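Lipopolysaccharide heptosyltransferase 2 (Escherichia coli, PDB 1PSW) transfers the second heptose from ADP-heptose to the heptosyl-Kdo2-lipid A module during synthesis of the lipopolysaccharide inner core. Local coordinates at residues Q215-S221 against W242-G248; M182-G188 against C262-N268. All blocks are in the same frame, centred on the assembly; numbering follows the deposited sequence.

Contact 1: Q215-S221 against W242-G248; sequences QVVLFGS and WCRNLAG
The carbonyl O of W242 takes the backbone N of V216 at 2.7 Å in an almost straight bond (173° at the hydrogen), and this starts a parallel ladder between strands 215-218 and 243-245. V216 O is gripped twice, by R244 N at 2.9 Å and by the CA-H of C243. R244 O is held in the same way, by L218 N and by a CA-H contact from V217. L246 N to L218 O completes the pairing of L218 with N245; beyond it G248 N reaches G220 O at 3.0 Å from well above the carbonyl plane. Between these last two bonds a water accepts from G220 N and donates to L246 O, so the water as well as G248 N links the two chains past the strands.

On one face SG of C243 touches both V216 CG1 and L218 CD1, 4.1 Å from each, while L218 crosses N245 at about a right angle. N245 OD1 turns back to accept A247 N, an Asx turn, and its ND2 binds N229 OD1 and H225 O at helix 225-232. On the other face V217 CG1, opposite its own backbone N (chi1 -179°), meets L246 CD1 at 3.5 Å and also lies over the rim of one face of the F219 ring. L246 CD2 stands 3.4 Å above the centre of the R244 guanidinium, whose NE is hydrogen-bonded to F174 O. At the strand start Q215 CB approaches W242 CE3 at 3.7 Å, and R180 makes a cation-pi contact with that indole.

Main-chain bonds thus set the register, while apolar side chains pack beside R244 on one face and N245 on the other, and the buried amide of N245 has partners at both ends.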
loop_
_atom_site.group_PDB
_atom_site.type_symbol
_atom_site.label_atom_id
_atom_site.label_comp_id
_atom_site.label_asym_id
_atom_site.label_seq_id
_atom_site.Cartn_x
_atom_site.Cartn_y
_atom_site.Cartn_z
ATOM N N GLN A 215 -13.111 -20.084 0.340
ATOM C CA GLN A 215 -12.327 -20.291 -0.869
ATOM C C GLN A 215 -11.173 -19.307 -0.692
ATOM O O GLN A 215 -11.311 -18.305 0.011
ATOM C CB GLN A 215 -13.125 -19.989 -2.143
ATOM C CG GLN A 215 -13.549 -18.544 -2.344
ATOM C CD GLN A 215 -14.172 -18.331 -3.712
ATOM O OE1 GLN A 215 -13.509 -18.502 -4.736
ATOM N NE2 GLN A 215 -15.451 -17.968 -3.738
ATOM N N VAL A 216 -10.036 -19.590 -1.315
ATOM C CA VAL A 216 -8.861 -18.741 -1.169
ATOM C C VAL A 216 -8.452 -18.096 -2.489
ATOM O O VAL A 216 -8.607 -18.683 -3.563
ATOM C CB VAL A 216 -7.678 -19.576 -0.592
ATOM C CG1 VAL A 216 -6.398 -18.751 -0.535
ATOM C CG2 VAL A 216 -8.052 -20.075 0.799
ATOM N N VAL A 217 -7.958 -16.867 -2.396
ATOM C CA VAL A 217 -7.498 -16.128 -3.557
ATOM C C VAL A 217 -6.131 -15.562 -3.208
ATOM O O VAL A 217 -5.958 -14.947 -2.157
ATOM C CB VAL A 217 -8.457 -14.962 -3.907
ATOM C CG1 VAL A 217 -7.964 -14.232 -5.152
ATOM C CG2 VAL A 217 -9.870 -15.487 -4.119
ATOM N N LEU A 218 -5.165 -15.768 -4.097
ATOM C CA LEU A 218 -3.792 -15.303 -3.889
ATOM C C LEU A 218 -3.561 -14.047 -4.713
ATOM O O LEU A 218 -3.788 -14.054 -5.921
ATOM C CB LEU A 218 -2.803 -16.392 -4.331
ATOM C CG LEU A 218 -3.144 -17.813 -3.862
ATOM C CD1 LEU A 218 -2.224 -18.844 -4.513
ATOM C CD2 LEU A 218 -3.034 -17.882 -2.336
ATOM N N PHE A 219 -3.114 -12.976 -4.058
ATOM C CA PHE A 219 -2.846 -11.706 -4.731
ATOM C C PHE A 219 -1.352 -11.432 -4.750
ATOM O O PHE A 219 -0.629 -11.840 -3.839
ATOM C CB PHE A 219 -3.529 -10.536 -4.012
ATOM C CG PHE A 219 -5.024 -10.630 -3.964
ATOM C CD1 PHE A 219 -5.783 -10.430 -5.109
ATOM C CD2 PHE A 219 -5.677 -10.898 -2.759
ATOM C CE1 PHE A 219 -7.172 -10.492 -5.059
ATOM C CE2 PHE A 219 -7.065 -10.963 -2.697
ATOM C CZ PHE A 219 -7.813 -10.760 -3.848
ATOM N N GLY A 220 -0.891 -10.726 -5.778
ATOM C CA GLY A 220 0.523 -10.405 -5.876
ATOM C C GLY A 220 0.890 -9.889 -7.253
ATOM O O GLY A 220 0.028 -9.740 -8.117
ATOM N N SER A 221 2.171 -9.608 -7.460
ATOM C CA SER A 221 2.644 -9.114 -8.749
ATOM C C SER A 221 3.035 -10.291 -9.630
ATOM O O SER A 221 2.965 -11.445 -9.205
ATOM C CB SER A 221 3.856 -8.205 -8.553
ATOM O OG SER A 221 4.917 -8.929 -7.964
ATOM N N TRP A 242 -10.827 -24.593 -5.079
ATOM C CA TRP A 242 -11.219 -23.486 -4.217
ATOM C C TRP A 242 -10.059 -22.555 -3.874
ATOM O O TRP A 242 -10.097 -21.845 -2.869
ATOM C CB TRP A 242 -11.844 -24.023 -2.929
ATOM C CG TRP A 242 -13.170 -24.687 -3.142
ATOM C CD1 TRP A 242 -13.495 -25.988 -2.869
ATOM C CD2 TRP A 242 -14.368 -24.067 -3.622
ATOM N NE1 TRP A 242 -14.824 -26.213 -3.143
ATOM C CE2 TRP A 242 -15.384 -25.051 -3.607
ATOM C CE3 TRP A 242 -14.685 -22.773 -4.060
ATOM C CZ2 TRP A 242 -16.692 -24.783 -4.013
ATOM C CZ3 TRP A 242 -15.991 -22.505 -4.465
ATOM C CH2 TRP A 242 -16.977 -23.508 -4.437
ATOM N N CYS A 243 -9.028 -22.567 -4.710
ATOM C CA CYS A 243 -7.871 -21.702 -4.509
ATOM C C CYS A 243 -7.437 -21.144 -5.863
ATOM O O CYS A 243 -7.014 -21.888 -6.743
ATOM C CB CYS A 243 -6.709 -22.464 -3.857
ATOM S SG CYS A 243 -5.280 -21.395 -3.488
ATOM N N ARG A 244 -7.552 -19.828 -6.024
ATOM C CA ARG A 244 -7.193 -19.168 -7.273
ATOM C C ARG A 244 -5.957 -18.285 -7.150
ATOM O O ARG A 244 -5.858 -17.453 -6.245
ATOM C CB ARG A 244 -8.376 -18.332 -7.767
ATOM C CG ARG A 244 -8.149 -17.626 -9.093
ATOM C CD ARG A 244 -9.182 -18.049 -10.129
ATOM N NE ARG A 244 -9.200 -17.161 -11.291
ATOM C CZ ARG A 244 -8.233 -17.087 -12.200
ATOM N NH1 ARG A 244 -7.156 -17.857 -12.092
ATOM N NH2 ARG A 244 -8.338 -16.236 -13.215
ATOM N N ASN A 245 -5.021 -18.475 -8.072
ATOM C CA ASN A 245 -3.792 -17.693 -8.095
ATOM C C ASN A 245 -3.960 -16.495 -9.032
ATOM O O ASN A 245 -3.912 -16.645 -10.252
ATOM C CB ASN A 245 -2.621 -18.575 -8.560
ATOM C CG ASN A 245 -1.294 -17.833 -8.590
ATOM O OD1 ASN A 245 -1.176 -16.715 -8.082
ATOM N ND2 ASN A 245 -0.280 -18.460 -9.183
ATOM N N LEU A 246 -4.164 -15.307 -8.466
ATOM C CA LEU A 246 -4.326 -14.107 -9.275
ATOM C C LEU A 246 -3.062 -13.241 -9.271
ATOM O O LEU A 246 -3.076 -12.116 -9.763
ATOM C CB LEU A 246 -5.536 -13.292 -8.791
ATOM C CG LEU A 246 -6.906 -13.975 -8.905
ATOM C CD1 LEU A 246 -8.006 -13.030 -8.451
ATOM C CD2 LEU A 246 -7.140 -14.413 -10.345
ATOM N N ALA A 247 -1.966 -13.755 -8.718
ATOM C CA ALA A 247 -0.724 -12.979 -8.706
ATOM C C ALA A 247 -0.285 -12.733 -10.153
ATOM O O ALA A 247 -0.104 -13.681 -10.920
ATOM C CB ALA A 247 0.374 -13.731 -7.942
ATOM N N GLY A 248 -0.135 -11.460 -10.513
ATOM C CA GLY A 248 0.270 -11.091 -11.860
ATOM C C GLY A 248 -0.868 -11.021 -12.868
ATOM O O GLY A 248 -0.656 -10.663 -14.026
HETATM O O HOH W 1 -3.179 -10.154 -7.598
#

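Contact 2: M182-G188 against C262-N268; sequences MIGFCPG and CKAIVTN
G184 and I265 pair at the middle of a parallel Rossmann-type sheet of order 3-2-1-4-5-6, where strands 182-186 and 264-268 are the first and fourth. The main-chain bonds run from K263 N to M182 O (2.7 Å), from G184 N to A264 O, from V266 N to G184 O, and from C186 N to V266 O.

Apolar contacts fill the two faces. G184 is closely covered: I265 CD1 lies 3.8 Å from its CA and C262 SG 3.7 Å from its N, and a CB would clash with both. Further along that face C186 SG meets I265 CG2. On the opposite face the F185 ring runs alongside V266 in the same direction, F185 CE1 is 3.9 Å from V266 CG2, and helix 199-211 packs on the phenyl ring through L205 and L209.

The polar side chains gather toward the C-terminal end of the pair. With CG opposite its carbonyl carbon (chi1 -54°), N268 sends its amide across to the loop, where ND2 gives G188 O a straight bond (171°) and P187 O a weak one; OD1 accepts W197 N. A leucine here would probably leave the G188 carbonyl and the W197 amide without these mates and let the loop shift. T267 OG1 donates to N268 O at 2.9 Å, in the carbonyl plane and on a lone pair.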
loop_
_atom_site.group_PDB
_atom_site.type_symbol
_atom_site.label_atom_id
_atom_site.label_comp_id
_atom_site.label_asym_id
_atom_site.label_seq_id
_atom_site.Cartn_x
_atom_site.Cartn_y
_atom_site.Cartn_z
HETATM N N MSE A 182 -14.764 -15.533 0.398
HETATM C CA MSE A 182 -13.351 -15.552 0.078
HETATM C C MSE A 182 -12.405 -15.002 1.127
HETATM O O MSE A 182 -12.693 -14.020 1.816
HETATM C CB MSE A 182 -13.097 -14.771 -1.211
HETATM C CG MSE A 182 -14.133 -15.000 -2.287
HETATM SE SE MSE A 182 -13.777 -13.937 -3.865
HETATM C CE MSE A 182 -14.047 -12.197 -3.148
ATOM N N ILE A 183 -11.250 -15.643 1.219
ATOM C CA ILE A 183 -10.193 -15.207 2.112
ATOM C C ILE A 183 -9.065 -14.895 1.133
ATOM O O ILE A 183 -8.799 -15.674 0.216
ATOM C CB ILE A 183 -9.750 -16.326 3.066
ATOM C CG1 ILE A 183 -10.916 -16.714 3.995
ATOM C CG2 ILE A 183 -8.533 -15.864 3.861
ATOM C CD1 ILE A 183 -11.309 -15.627 4.986
ATOM N N GLY A 184 -8.427 -13.746 1.297
ATOM C CA GLY A 184 -7.344 -13.402 0.401
ATOM C C GLY A 184 -5.983 -13.563 1.059
ATOM O O GLY A 184 -5.828 -13.262 2.237
ATOM N N PHE A 185 -5.008 -14.067 0.300
ATOM C CA PHE A 185 -3.632 -14.244 0.779
ATOM C C PHE A 185 -2.719 -13.350 -0.064
ATOM O O PHE A 185 -2.925 -13.209 -1.266
ATOM C CB PHE A 185 -3.138 -15.695 0.587
ATOM C CG PHE A 185 -3.757 -16.715 1.514
ATOM C CD1 PHE A 185 -4.671 -16.345 2.489
ATOM C CD2 PHE A 185 -3.400 -18.063 1.404
ATOM C CE1 PHE A 185 -5.236 -17.301 3.351
ATOM C CE2 PHE A 185 -3.953 -19.028 2.252
ATOM C CZ PHE A 185 -4.873 -18.642 3.229
ATOM N N CYS A 186 -1.707 -12.762 0.563
ATOM C CA CYS A 186 -0.731 -11.921 -0.133
ATOM C C CYS A 186 0.611 -12.485 0.328
ATOM O O CYS A 186 1.273 -11.913 1.188
ATOM C CB CYS A 186 -0.867 -10.461 0.304
ATOM S SG CYS A 186 -2.480 -9.712 -0.023
ATOM N N PRO A 187 1.033 -13.619 -0.252
ATOM C CA PRO A 187 2.280 -14.326 0.066
ATOM C C PRO A 187 3.616 -13.690 -0.312
ATOM O O PRO A 187 4.664 -14.141 0.155
ATOM C CB PRO A 187 2.073 -15.676 -0.604
ATOM C CG PRO A 187 1.360 -15.295 -1.858
ATOM C CD PRO A 187 0.339 -14.273 -1.376
ATOM N N GLY A 188 3.583 -12.654 -1.142
ATOM C CA GLY A 188 4.819 -12.007 -1.549
ATOM C C GLY A 188 5.301 -10.972 -0.555
ATOM O O GLY A 188 4.719 -10.811 0.518
ATOM N N CYS A 262 -13.100 -9.636 -0.116
ATOM C CA CYS A 262 -12.696 -10.721 0.783
ATOM C C CYS A 262 -13.187 -10.531 2.203
ATOM O O CYS A 262 -13.214 -9.409 2.697
ATOM C CB CYS A 262 -11.176 -10.836 0.849
ATOM S SG CYS A 262 -10.387 -11.378 -0.698
ATOM N N LYS A 263 -13.518 -11.632 2.878
ATOM C CA LYS A 263 -13.979 -11.564 4.266
ATOM C C LYS A 263 -12.825 -11.216 5.206
ATOM O O LYS A 263 -13.037 -10.648 6.281
ATOM C CB LYS A 263 -14.589 -12.900 4.682
ATOM C CG LYS A 263 -15.782 -13.329 3.843
ATOM C CD LYS A 263 -16.983 -12.438 4.086
ATOM C CE LYS A 263 -18.160 -12.876 3.234
ATOM N NZ LYS A 263 -19.389 -12.118 3.592
ATOM N N ALA A 264 -11.612 -11.583 4.799
ATOM C CA ALA A 264 -10.408 -11.308 5.572
ATOM C C ALA A 264 -9.195 -11.486 4.678
ATOM O O ALA A 264 -9.279 -12.107 3.617
ATOM C CB ALA A 264 -10.306 -12.240 6.776
ATOM N N ILE A 265 -8.069 -10.944 5.127
ATOM C CA ILE A 265 -6.817 -11.005 4.384
ATOM C C ILE A 265 -5.695 -11.477 5.298
ATOM O O ILE A 265 -5.673 -11.138 6.477
ATOM C CB ILE A 265 -6.423 -9.601 3.847
ATOM C CG1 ILE A 265 -7.533 -9.057 2.933
ATOM C CG2 ILE A 265 -5.095 -9.675 3.117
ATOM C CD1 ILE A 265 -7.775 -9.870 1.672
ATOM N N VAL A 266 -4.786 -12.284 4.760
ATOM C CA VAL A 266 -3.623 -12.755 5.508
ATOM C C VAL A 266 -2.465 -12.286 4.642
ATOM O O VAL A 266 -2.448 -12.548 3.433
ATOM C CB VAL A 266 -3.580 -14.291 5.621
ATOM C CG1 VAL A 266 -2.352 -14.726 6.405
ATOM C CG2 VAL A 266 -4.839 -14.798 6.300
ATOM N N THR A 267 -1.500 -11.594 5.238
ATOM C CA THR A 267 -0.386 -11.071 4.461
ATOM C C THR A 267 0.884 -10.875 5.283
ATOM O O THR A 267 0.851 -10.859 6.512
ATOM C CB THR A 267 -0.756 -9.694 3.871
ATOM O OG1 THR A 267 0.349 -9.174 3.122
ATOM C CG2 THR A 267 -1.084 -8.723 4.990
ATOM N N ASN A 268 1.997 -10.732 4.574
ATOM C CA ASN A 268 3.284 -10.461 5.191
ATOM C C ASN A 268 3.382 -8.933 5.232
ATOM O O ASN A 268 2.472 -8.230 4.792
ATOM C CB ASN A 268 4.427 -10.985 4.312
ATOM C CG ASN A 268 4.275 -12.442 3.949
ATOM O OD1 ASN A 268 4.084 -13.299 4.810
ATOM N ND2 ASN A 268 4.380 -12.733 2.655
HETATM O O HOH W 2 2.400 -9.782 1.530
#

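Contacts 1 and 2 are two seams of the same sheet, their centres about 9 Å apart. Strands run 243-245, 215-218, 182-186, 264-268 across it, so contact 1 joins edge strand 243-245 to 215-218, and contact 2 joins the two central strands. The middle seam is probably hydrogen-bonded too: F185 N lies 2.8 Å from V217 O, and F219 N 2.8 Å from F185 O. F185 also packs on V216 and L218, tying the two contacts through one side chain. As in other GT-B enzymes, this second Rossmann-like domain probably binds the nucleotide-sugar donor near the C-terminal ends of its strands, the end where the loops of both contacts emerge.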